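Local coordinates for iron-containing superoxide dismutase B2 (Trypanosoma brucei, PDB 3ESF), which probably converts superoxide to hydrogen peroxide and oxygen at an iron centre, protecting the cell from toxic radicals, at residues A70-I73 and F74-F78; L128-T132 and T133-L137; F106-F109 and K110-F113. The protein carries 1 engineered substitution. All coordinates share one frame; numbering follows the deposited sequence.

Interaction 1 (A70-I73 and F74-F78). With FE (Fe (III) ion), chain E.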
ATOM      1  N   ALA A  70      -5.571  -8.727 -13.488  1.00 18.54           N
ATOM      2  CA  ALA A  70      -6.219 -10.024 -13.313  1.00 18.49           C
ATOM      3  C   ALA A  70      -6.020 -10.609 -11.907  1.00 18.91           C
ATOM      4  O   ALA A  70      -6.976 -11.126 -11.294  1.00 18.03           O
ATOM      5  CB  ALA A  70      -5.789 -11.013 -14.379  1.00 17.78           C
ATOM      6  N   ALA A  71      -4.784 -10.538 -11.404  1.00 19.15           N
ATOM      7  CA  ALA A  71      -4.465 -11.006 -10.054  1.00 19.21           C
ATOM      8  C   ALA A  71      -5.323 -10.331  -8.988  1.00 19.45           C
ATOM      9  O   ALA A  71      -5.881 -11.003  -8.124  1.00 20.05           O
ATOM     10  CB  ALA A  71      -2.972 -10.805  -9.757  1.00 18.69           C
ATOM     11  N   GLN A  72      -5.409  -9.004  -9.039  1.00 19.63           N
ATOM     12  CA  GLN A  72      -6.276  -8.265  -8.119  1.00 19.55           C
ATOM     13  C   GLN A  72      -7.748  -8.612  -8.270  1.00 19.37           C
ATOM     14  O   GLN A  72      -8.471  -8.633  -7.285  1.00 19.81           O
ATOM     15  CB  GLN A  72      -6.086  -6.762  -8.260  1.00 19.57           C
ATOM     16  CG  GLN A  72      -4.750  -6.270  -7.731  1.00 19.93           C
ATOM     17  CD  GLN A  72      -4.641  -6.353  -6.230  1.00 19.65           C
ATOM     18  OE1 GLN A  72      -4.236  -7.371  -5.688  1.00 22.55           O
ATOM     19  NE2 GLN A  72      -4.995  -5.270  -5.547  1.00 20.39           N
ATOM     20  N   ILE A  73      -8.198  -8.868  -9.499  1.00 18.99           N
ATOM     21  CA  ILE A  73      -9.564  -9.335  -9.710  1.00 18.74           C
ATOM     22  C   ILE A  73      -9.857 -10.664  -8.974  1.00 19.15           C
ATOM     23  O   ILE A  73     -10.850 -10.790  -8.253  1.00 18.33           O
ATOM     24  CB  ILE A  73      -9.922  -9.388 -11.229  1.00 18.00           C
ATOM     25  CG1 ILE A  73      -9.939  -7.949 -11.798  1.00 16.33           C
ATOM     26  CG2 ILE A  73     -11.290 -10.102 -11.472  1.00 18.70           C
ATOM     27  CD1 ILE A  73      -9.802  -7.876 -13.309  1.00 16.16           C
ATOM     28  N   PHE A  74      -8.998 -11.646  -9.181  1.00 18.87           N
ATOM     29  CA  PHE A  74      -9.149 -12.940  -8.520  1.00 19.46           C
ATOM     30  C   PHE A  74      -9.014 -12.808  -6.996  1.00 19.09           C
ATOM     31  O   PHE A  74      -9.819 -13.387  -6.262  1.00 19.47           O
ATOM     32  CB  PHE A  74      -8.128 -13.915  -9.090  1.00 19.44           C
ATOM     33  CG  PHE A  74      -8.065 -15.199  -8.382  1.00 19.65           C
ATOM     34  CD1 PHE A  74      -8.674 -16.334  -8.933  1.00 20.41           C
ATOM     35  CD2 PHE A  74      -7.417 -15.304  -7.152  1.00 21.46           C
ATOM     36  CE1 PHE A  74      -8.623 -17.560  -8.264  1.00 23.48           C
ATOM     37  CE2 PHE A  74      -7.383 -16.523  -6.469  1.00 22.20           C
ATOM     38  CZ  PHE A  74      -7.968 -17.655  -7.029  1.00 21.33           C
ATOM     39  N   ASN A  75      -8.019 -12.036  -6.534  1.00 19.19           N
ATOM     40  CA  ASN A  75      -7.758 -11.861  -5.101  1.00 19.06           C
ATOM     41  C   ASN A  75      -8.975 -11.261  -4.400  1.00 19.08           C
ATOM     42  O   ASN A  75      -9.330 -11.701  -3.333  1.00 19.18           O
ATOM     43  CB  ASN A  75      -6.527 -10.975  -4.836  1.00 18.74           C
ATOM     44  CG  ASN A  75      -5.220 -11.641  -5.218  1.00 19.65           C
ATOM     45  OD1 ASN A  75      -5.151 -12.851  -5.476  1.00 20.54           O
ATOM     46  ND2 ASN A  75      -4.173 -10.857  -5.257  1.00 18.80           N
ATOM     47  N   HIS A  76      -9.584 -10.233  -4.993  1.00 19.12           N
ATOM     48  CA  HIS A  76     -10.772  -9.598  -4.410  1.00 19.23           C
ATOM     49  C   HIS A  76     -11.989 -10.488  -4.430  1.00 19.22           C
ATOM     50  O   HIS A  76     -12.773 -10.488  -3.495  1.00 19.36           O
ATOM     51  CB  HIS A  76     -11.077  -8.278  -5.115  1.00 18.87           C
ATOM     52  CG  HIS A  76     -10.140  -7.184  -4.728  1.00 19.16           C
ATOM     53  ND1 HIS A  76      -8.880  -7.060  -5.273  1.00 17.78           N
ATOM     54  CD2 HIS A  76     -10.244  -6.225  -3.781  1.00 19.12           C
ATOM     55  CE1 HIS A  76      -8.259  -6.051  -4.692  1.00 20.69           C
ATOM     56  NE2 HIS A  76      -9.054  -5.544  -3.767  1.00 18.73           N
ATOM     57  N   ASN A  77     -12.180 -11.223  -5.527  1.00 19.54           N
ATOM     58  CA  ASN A  77     -13.257 -12.213  -5.593  1.00 19.17           C
ATOM     59  C   ASN A  77     -13.123 -13.196  -4.424  1.00 19.06           C
ATOM     60  O   ASN A  77     -14.097 -13.483  -3.705  1.00 17.54           O
ATOM     61  CB  ASN A  77     -13.236 -12.996  -6.922  1.00 19.44           C
ATOM     62  CG  ASN A  77     -13.710 -12.162  -8.127  1.00 18.97           C
ATOM     63  OD1 ASN A  77     -14.303 -11.096  -7.973  1.00 18.65           O
ATOM     64  ND2 ASN A  77     -13.488 -12.693  -9.330  1.00 17.14           N
ATOM     65  N   PHE A  78     -11.908 -13.698  -4.252  1.00 18.22           N
ATOM     66  CA  PHE A  78     -11.625 -14.696  -3.229  1.00 18.86           C
ATOM     67  C   PHE A  78     -11.796 -14.102  -1.817  1.00 18.82           C
ATOM     68  O   PHE A  78     -12.322 -14.755  -0.907  1.00 19.13           O
ATOM     69  CB  PHE A  78     -10.197 -15.242  -3.430  1.00 19.04           C
ATOM     70  CG  PHE A  78     -10.006 -16.616  -2.872  1.00 19.81           C
ATOM     71  CD1 PHE A  78     -10.506 -17.734  -3.547  1.00 20.14           C
ATOM     72  CD2 PHE A  78      -9.350 -16.802  -1.670  1.00 19.04           C
ATOM     73  CE1 PHE A  78     -10.341 -19.019  -3.024  1.00 19.74           C
ATOM     74  CE2 PHE A  78      -9.167 -18.084  -1.147  1.00 18.80           C
ATOM     75  CZ  PHE A  78      -9.665 -19.186  -1.823  1.00 18.21           C
TER
HETATM   76 FE    FE E 198      -8.464  -4.349  -2.071  1.00 21.69          FE
HETATM   77  O   HOH W   1      -6.436  -4.823  -2.558  1.00 20.31           O
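A70 and F74 are joined through their backbones across one turn of helix 64-81. The F74 amide gives a nearly straight hydrogen bond to A70 O, 3.0 Å from F74 N. A71 O takes the next bond in the ladder, from N75 N. The N75 side-chain amide also lies over A71 O, but its partner is elsewhere: ND2 is bonded to the backbone oxygen of G146. Q72 O accepts two hydrogen bonds from H76. The backbone N of H76 lies 3.0 Å from Q72 O. The ring atom H76 ND1 comes closer, 2.6 Å from Q72 O. The two donors reach this oxygen from opposite faces of its carbonyl plane. The oxygen itself sits only 5° out of the imidazole plane, at the ring edge. The Q72 side chain bends at chi2 (-70°), which brings its amide beside the same ring, with Q72 NE2 3.5 Å from H76 CE1. Amide and ring planes are almost perpendicular, 85° apart. Q72 NE2 is bonded to Y36 OH and weakly to the water on the metal. I73 ends the row: its O accepts from N77 N at 3.1 Å, and the two side chains run alongside each other. On the far side of the imidazole, H76 NE2 binds iron at 2.2 Å, with H28, D161 and H165 as the other protein ligands. With ND1 committed to a main-chain oxygen, the ring is held against rotation and presents NE2 to the metal. Q72 acts in the second shell, touching both the ring and the iron-bound water.

Interaction 2 (L128-T132 and T133-L137)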
ATOM      1  N   LEU A 128      -4.436 -18.290   3.791  1.00 19.01           N
ATOM      2  CA  LEU A 128      -4.296 -19.686   4.148  1.00 18.50           C
ATOM      3  C   LEU A 128      -4.263 -20.414   2.798  1.00 18.10           C
ATOM      4  O   LEU A 128      -5.124 -20.176   1.957  1.00 17.88           O
ATOM      5  CB  LEU A 128      -5.479 -20.150   5.039  1.00 18.06           C
ATOM      6  CG  LEU A 128      -5.589 -21.637   5.451  1.00 18.46           C
ATOM      7  CD1 LEU A 128      -4.314 -22.154   6.134  1.00 19.56           C
ATOM      8  CD2 LEU A 128      -6.792 -21.849   6.374  1.00 19.27           C
ATOM      9  N   VAL A 129      -3.248 -21.251   2.582  1.00 18.06           N
ATOM     10  CA  VAL A 129      -3.147 -22.052   1.369  1.00 17.78           C
ATOM     11  C   VAL A 129      -2.846 -23.495   1.714  1.00 18.17           C
ATOM     12  O   VAL A 129      -2.365 -23.805   2.807  1.00 17.65           O
ATOM     13  CB  VAL A 129      -2.049 -21.540   0.337  1.00 17.43           C
ATOM     14  CG1 VAL A 129      -2.265 -20.097  -0.073  1.00 16.66           C
ATOM     15  CG2 VAL A 129      -0.623 -21.797   0.869  1.00 17.26           C
ATOM     16  N   GLN A 130      -3.139 -24.383   0.773  1.00 18.73           N
ATOM     17  CA  GLN A 130      -2.737 -25.771   0.902  1.00 18.95           C
ATOM     18  C   GLN A 130      -1.688 -26.083  -0.155  1.00 19.32           C
ATOM     19  O   GLN A 130      -1.860 -25.751  -1.333  1.00 18.67           O
ATOM     20  CB  GLN A 130      -3.937 -26.694   0.730  1.00 18.69           C
ATOM     21  CG  GLN A 130      -3.602 -28.184   1.015  1.00 18.65           C
ATOM     22  CD  GLN A 130      -4.733 -29.125   0.665  1.00 20.19           C
ATOM     23  OE1 GLN A 130      -5.585 -28.804  -0.166  1.00 22.27           O
ATOM     24  NE2 GLN A 130      -4.738 -30.302   1.283  1.00 17.21           N
ATOM     25  N   ASP A 131      -0.597 -26.707   0.279  1.00 19.75           N
ATOM     26  CA  ASP A 131       0.310 -27.415  -0.625  1.00 20.69           C
ATOM     27  C   ASP A 131      -0.366 -28.697  -1.201  1.00 20.55           C
ATOM     28  O   ASP A 131      -0.703 -29.638  -0.477  1.00 20.72           O
ATOM     29  CB  ASP A 131       1.610 -27.775   0.114  1.00 21.52           C
ATOM     30  CG  ASP A 131       2.677 -28.342  -0.815  1.00 23.53           C
ATOM     31  OD1 ASP A 131       2.383 -29.289  -1.567  1.00 24.57           O
ATOM     32  OD2 ASP A 131       3.818 -27.843  -0.792  1.00 25.96           O
ATOM     33  N   THR A 132      -0.565 -28.729  -2.510  1.00 20.68           N
ATOM     34  CA  THR A 132      -1.324 -29.787  -3.141  1.00 20.92           C
ATOM     35  C   THR A 132      -0.525 -31.100  -3.293  1.00 21.17           C
ATOM     36  O   THR A 132      -1.101 -32.137  -3.574  1.00 21.06           O
ATOM     37  CB  THR A 132      -1.961 -29.313  -4.487  1.00 21.38           C
ATOM     38  OG1 THR A 132      -0.947 -29.063  -5.462  1.00 20.61           O
ATOM     39  CG2 THR A 132      -2.749 -28.027  -4.260  1.00 21.83           C
ATOM     40  N   THR A 133       0.791 -31.036  -3.076  1.00 21.58           N
ATOM     41  CA  THR A 133       1.656 -32.222  -3.085  1.00 22.56           C
ATOM     42  C   THR A 133       1.691 -32.883  -1.696  1.00 22.47           C
ATOM     43  O   THR A 133       1.360 -34.064  -1.559  1.00 22.56           O
ATOM     44  CB  THR A 133       3.100 -31.867  -3.546  1.00 22.57           C
ATOM     45  OG1 THR A 133       3.042 -31.104  -4.758  1.00 24.88           O
ATOM     46  CG2 THR A 133       3.932 -33.125  -3.786  1.00 23.76           C
ATOM     47  N   THR A 134       2.079 -32.113  -0.680  1.00 22.54           N
ATOM     48  CA  THR A 134       2.190 -32.622   0.693  1.00 22.71           C
ATOM     49  C   THR A 134       0.854 -32.640   1.435  1.00 22.32           C
ATOM     50  O   THR A 134       0.696 -33.362   2.412  1.00 22.12           O
ATOM     51  CB  THR A 134       3.180 -31.788   1.518  1.00 22.64           C
ATOM     52  OG1 THR A 134       2.576 -30.541   1.881  1.00 22.91           O
ATOM     53  CG2 THR A 134       4.465 -31.531   0.714  1.00 23.46           C
ATOM     54  N   LYS A 135      -0.088 -31.823   0.966  1.00 21.96           N
ATOM     55  CA  LYS A 135      -1.417 -31.667   1.571  1.00 22.11           C
ATOM     56  C   LYS A 135      -1.392 -30.815   2.856  1.00 21.60           C
ATOM     57  O   LYS A 135      -2.447 -30.575   3.469  1.00 21.37           O
ATOM     58  CB  LYS A 135      -2.139 -33.028   1.785  1.00 22.35           C
ATOM     59  CG  LYS A 135      -2.181 -33.941   0.551  1.00 23.96           C
ATOM     60  CD  LYS A 135      -3.019 -33.353  -0.579  1.00 27.51           C
ATOM     61  CE  LYS A 135      -3.254 -34.364  -1.697  1.00 28.19           C
ATOM     62  NZ  LYS A 135      -3.813 -33.694  -2.908  1.00 31.32           N
ATOM     63  N   LYS A 136      -0.205 -30.342   3.246  1.00 21.00           N
ATOM     64  CA  LYS A 136      -0.074 -29.420   4.392  1.00 21.27           C
ATOM     65  C   LYS A 136      -0.678 -28.056   4.119  1.00 20.36           C
ATOM     66  O   LYS A 136      -0.558 -27.520   3.014  1.00 20.35           O
ATOM     67  CB  LYS A 136       1.392 -29.202   4.813  1.00 21.50           C
ATOM     68  CG  LYS A 136       2.068 -30.343   5.534  1.00 24.35           C
ATOM     69  CD  LYS A 136       1.362 -30.721   6.847  1.00 28.86           C
ATOM     70  CE  LYS A 136       2.078 -31.866   7.530  1.00 29.42           C
ATOM     71  NZ  LYS A 136       1.103 -32.839   8.056  1.00 31.50           N
ATOM     72  N   LEU A 137      -1.323 -27.501   5.136  1.00 19.75           N
ATOM     73  CA  LEU A 137      -1.795 -26.120   5.097  1.00 20.16           C
ATOM     74  C   LEU A 137      -0.692 -25.208   5.629  1.00 20.07           C
ATOM     75  O   LEU A 137       0.048 -25.588   6.557  1.00 19.96           O
ATOM     76  CB  LEU A 137      -3.014 -25.973   6.007  1.00 20.24           C
ATOM     77  CG  LEU A 137      -4.476 -25.956   5.586  1.00 21.01           C
ATOM     78  CD1 LEU A 137      -4.750 -26.506   4.186  1.00 19.53           C
ATOM     79  CD2 LEU A 137      -5.262 -26.676   6.653  1.00 19.53           C
TER
HETATM   80  O   HOH W   2       0.908 -30.389  -6.770  1.00 34.36           O
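The amide of Q130 meets K135 at its edge, and the carboxylate of D131 is met by T133 and T134. These flat groups brace a beta hairpin, the tight connection from strand 124-131 to strand 137-143. K135 O lies only 4° out of the Q130 amide plane, and Q130 NE2 reaches it at 3.2 Å. The Q130 chain is fully extended, with chi1 -174°, which carries the amide along the loop to K135. Two backbone amides converge on one oxygen of D131. T133 N comes nearly in line with the carboxylate C-O bond, 2.8 Å from D131 OD1, as in an Asx turn. T134 N stands over the carboxylate plane, 53° out of it, and is 3.0 Å from the same D131 OD1. T134 OG1 then accepts from K136 N, forming an ST turn. The backbone closes the loop in two further places: D131 N donates to K136 O, and K135 N makes a weak bond to D131 O. K135 has a positive phi, which turns the chain back toward the second strand. Beyond the turn, Q130 and L137 form an antiparallel non-hydrogen-bonded pair. L137 CD1 rests on Q130 CB, 3.6 Å away, while its branch point packs against L128. L137 also packs on A98, I99 and F103 of helix 93-103. At the exposed end of the hairpin a water bridges two hydroxyls, 2.6 Å from T132 OG1 and 3.0 Å from T133 OG1. From the K135 side chain, NZ donates to T132 O at 3.2 Å.

Interaction 3 (F106-F109 and K110-F113)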
ATOM      1  N   PHE A 106      -5.853 -24.735  16.378  1.00 18.90           N
ATOM      2  CA  PHE A 106      -6.482 -23.566  15.765  1.00 19.16           C
ATOM      3  C   PHE A 106      -5.856 -22.274  16.275  1.00 19.10           C
ATOM      4  O   PHE A 106      -5.606 -21.356  15.496  1.00 18.90           O
ATOM      5  CB  PHE A 106      -8.001 -23.511  15.993  1.00 19.63           C
ATOM      6  CG  PHE A 106      -8.653 -22.320  15.317  1.00 20.16           C
ATOM      7  CD1 PHE A 106      -8.962 -22.356  13.956  1.00 19.87           C
ATOM      8  CD2 PHE A 106      -8.913 -21.149  16.034  1.00 21.08           C
ATOM      9  CE1 PHE A 106      -9.510 -21.237  13.324  1.00 20.42           C
ATOM     10  CE2 PHE A 106      -9.475 -20.045  15.420  1.00 19.05           C
ATOM     11  CZ  PHE A 106      -9.774 -20.087  14.061  1.00 20.30           C
ATOM     12  N   ALA A 107      -5.623 -22.199  17.590  1.00 19.07           N
ATOM     13  CA  ALA A 107      -5.013 -21.023  18.204  1.00 18.76           C
ATOM     14  C   ALA A 107      -3.687 -20.687  17.547  1.00 18.94           C
ATOM     15  O   ALA A 107      -3.410 -19.511  17.300  1.00 18.46           O
ATOM     16  CB  ALA A 107      -4.809 -21.222  19.714  1.00 18.92           C
ATOM     17  N   LYS A 108      -2.855 -21.700  17.295  1.00 18.82           N
ATOM     18  CA  LYS A 108      -1.552 -21.446  16.658  1.00 19.65           C
ATOM     19  C   LYS A 108      -1.689 -20.911  15.233  1.00 19.35           C
ATOM     20  O   LYS A 108      -0.971 -19.977  14.849  1.00 19.46           O
ATOM     21  CB  LYS A 108      -0.609 -22.649  16.668  1.00 19.84           C
ATOM     22  CG  LYS A 108       0.850 -22.213  16.516  1.00 22.37           C
ATOM     23  CD  LYS A 108       1.271 -21.544  17.840  1.00 27.10           C
ATOM     24  CE  LYS A 108       2.726 -21.154  17.890  1.00 29.80           C
ATOM     25  NZ  LYS A 108       3.037 -20.412  19.160  1.00 30.00           N
ATOM     26  N   PHE A 109      -2.588 -21.516  14.456  1.00 18.98           N
ATOM     27  CA  PHE A 109      -2.897 -21.004  13.103  1.00 18.72           C
ATOM     28  C   PHE A 109      -3.366 -19.545  13.171  1.00 18.51           C
ATOM     29  O   PHE A 109      -2.918 -18.683  12.380  1.00 18.64           O
ATOM     30  CB  PHE A 109      -3.963 -21.878  12.381  1.00 18.29           C
ATOM     31  CG  PHE A 109      -4.779 -21.108  11.376  1.00 18.25           C
ATOM     32  CD1 PHE A 109      -4.199 -20.685  10.166  1.00 18.48           C
ATOM     33  CD2 PHE A 109      -6.105 -20.749  11.661  1.00 16.85           C
ATOM     34  CE1 PHE A 109      -4.943 -19.922   9.219  1.00 17.36           C
ATOM     35  CE2 PHE A 109      -6.847 -19.978  10.751  1.00 16.15           C
ATOM     36  CZ  PHE A 109      -6.270 -19.566   9.524  1.00 16.92           C
ATOM     37  N   LYS A 110      -4.301 -19.280  14.087  1.00 18.55           N
ATOM     38  CA  LYS A 110      -4.870 -17.957  14.228  1.00 19.02           C
ATOM     39  C   LYS A 110      -3.768 -16.937  14.576  1.00 19.25           C
ATOM     40  O   LYS A 110      -3.755 -15.828  14.050  1.00 19.00           O
ATOM     41  CB  LYS A 110      -6.024 -17.945  15.249  1.00 18.53           C
ATOM     42  CG  LYS A 110      -6.517 -16.527  15.584  1.00 18.27           C
ATOM     43  CD  LYS A 110      -7.920 -16.456  16.156  1.00 18.68           C
ATOM     44  CE  LYS A 110      -8.118 -15.100  16.790  1.00 18.79           C
ATOM     45  NZ  LYS A 110      -9.421 -14.967  17.486  1.00 21.55           N
ATOM     46  N   GLU A 111      -2.843 -17.338  15.441  1.00 19.71           N
ATOM     47  CA  GLU A 111      -1.679 -16.516  15.807  1.00 20.52           C
ATOM     48  C   GLU A 111      -0.789 -16.201  14.599  1.00 20.00           C
ATOM     49  O   GLU A 111      -0.469 -15.035  14.330  1.00 19.10           O
ATOM     50  CB  GLU A 111      -0.864 -17.225  16.901  1.00 20.40           C
ATOM     51  CG  GLU A 111       0.337 -16.430  17.427  1.00 22.34           C
ATOM     52  CD  GLU A 111       1.184 -17.211  18.418  1.00 23.77           C
ATOM     53  OE1 GLU A 111       0.651 -18.068  19.163  1.00 29.07           O
ATOM     54  OE2 GLU A 111       2.407 -16.958  18.463  1.00 30.48           O
ATOM     55  N   GLU A 112      -0.378 -17.249  13.885  1.00 20.55           N
ATOM     56  CA  GLU A 112       0.437 -17.096  12.681  1.00 20.93           C
ATOM     57  C   GLU A 112      -0.241 -16.241  11.597  1.00 20.35           C
ATOM     58  O   GLU A 112       0.407 -15.414  10.979  1.00 19.61           O
ATOM     59  CB  GLU A 112       0.830 -18.468  12.135  1.00 21.07           C
ATOM     60  CG  GLU A 112       1.860 -18.444  11.017  1.00 24.73           C
ATOM     61  CD  GLU A 112       2.391 -19.836  10.648  1.00 24.70           C
ATOM     62  OE1 GLU A 112       2.190 -20.806  11.416  1.00 27.82           O
ATOM     63  OE2 GLU A 112       3.047 -19.941   9.584  1.00 30.19           O
ATOM     64  N   PHE A 113      -1.541 -16.447  11.371  1.00 19.75           N
ATOM     65  CA  PHE A 113      -2.271 -15.704  10.335  1.00 19.76           C
ATOM     66  C   PHE A 113      -2.412 -14.241  10.750  1.00 19.64           C
ATOM     67  O   PHE A 113      -2.155 -13.341   9.953  1.00 19.81           O
ATOM     68  CB  PHE A 113      -3.640 -16.341  10.026  1.00 19.12           C
ATOM     69  CG  PHE A 113      -4.369 -15.709   8.843  1.00 18.90           C
ATOM     70  CD1 PHE A 113      -5.063 -14.501   8.989  1.00 20.40           C
ATOM     71  CD2 PHE A 113      -4.333 -16.309   7.580  1.00 19.12           C
ATOM     72  CE1 PHE A 113      -5.729 -13.898   7.911  1.00 20.18           C
ATOM     73  CE2 PHE A 113      -5.000 -15.713   6.471  1.00 20.00           C
ATOM     74  CZ  PHE A 113      -5.708 -14.520   6.639  1.00 20.62           C
TER
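F106 to F113 form two turns of regular alpha-helix, in which K110, E111, E112 and F113 each donate a backbone hydrogen bond to the residue four places earlier. This is the first part of helix 106-119 in the C-terminal domain of the iron/manganese superoxide dismutase fold. The helix is amphipathic here. One side carries F109 and F113, both buried. K108 and E111 lie on the exposed side; E112 is at the flank, where it touches V139 and F103. F109 and F113 are a pair four residues apart, and their side chains run alongside each other in the same direction. The ring centroids are 5.9 Å apart and the planes meet at 53°, an oblique arrangement. The closest side-chain touch is F109 CE1 to F113 CB, 3.9 Å. Around the pair, F109 packs on I99 and F103 of helix 93-103, on V139 and on L128. F113 packs on A126, and its ring meets that of W183. These two phenylalanines therefore join the helix to the sheet.

At the start of the helix, F106 and K110 form a second pair four residues apart. The extended K110 chain runs its methylene groups past the F106 ring, and its ammonium end makes a cation-pi contact with W183. F106 CE2 lies 4.0 Å from K110 CD. The remaining pair is polar. K108 bends at chi2 (72°), which brings its end alongside E111. The hydrogen bond within the resulting salt bridge is weak. The pair lies on the surface, where K108 also touches a crystal neighbour. K108 NZ is 3.3 Å from E111 OE1 and 3.6 Å from E111 OE2.

How the interactions relate
All three contacts are local, but they differ with depth. Interaction 1 is buried, its centre about 7 Å from the centre of the chain, and it holds H76 of the metal site, with Q72 in the second shell. Interactions 2 and 3 lie about 17 Å and 18 Å from that centre, each with an exposed side. Interaction 2 relies on backbone and short polar side chains to turn the chain. Interaction 3 relies on aromatic rings inside and a surface salt bridge. These two share the C-terminal domain and touch: L128 CD1 packs on F109 CE1 at 3.9 Å. Interaction 1 belongs to the alpha-hairpin domain and touches neither.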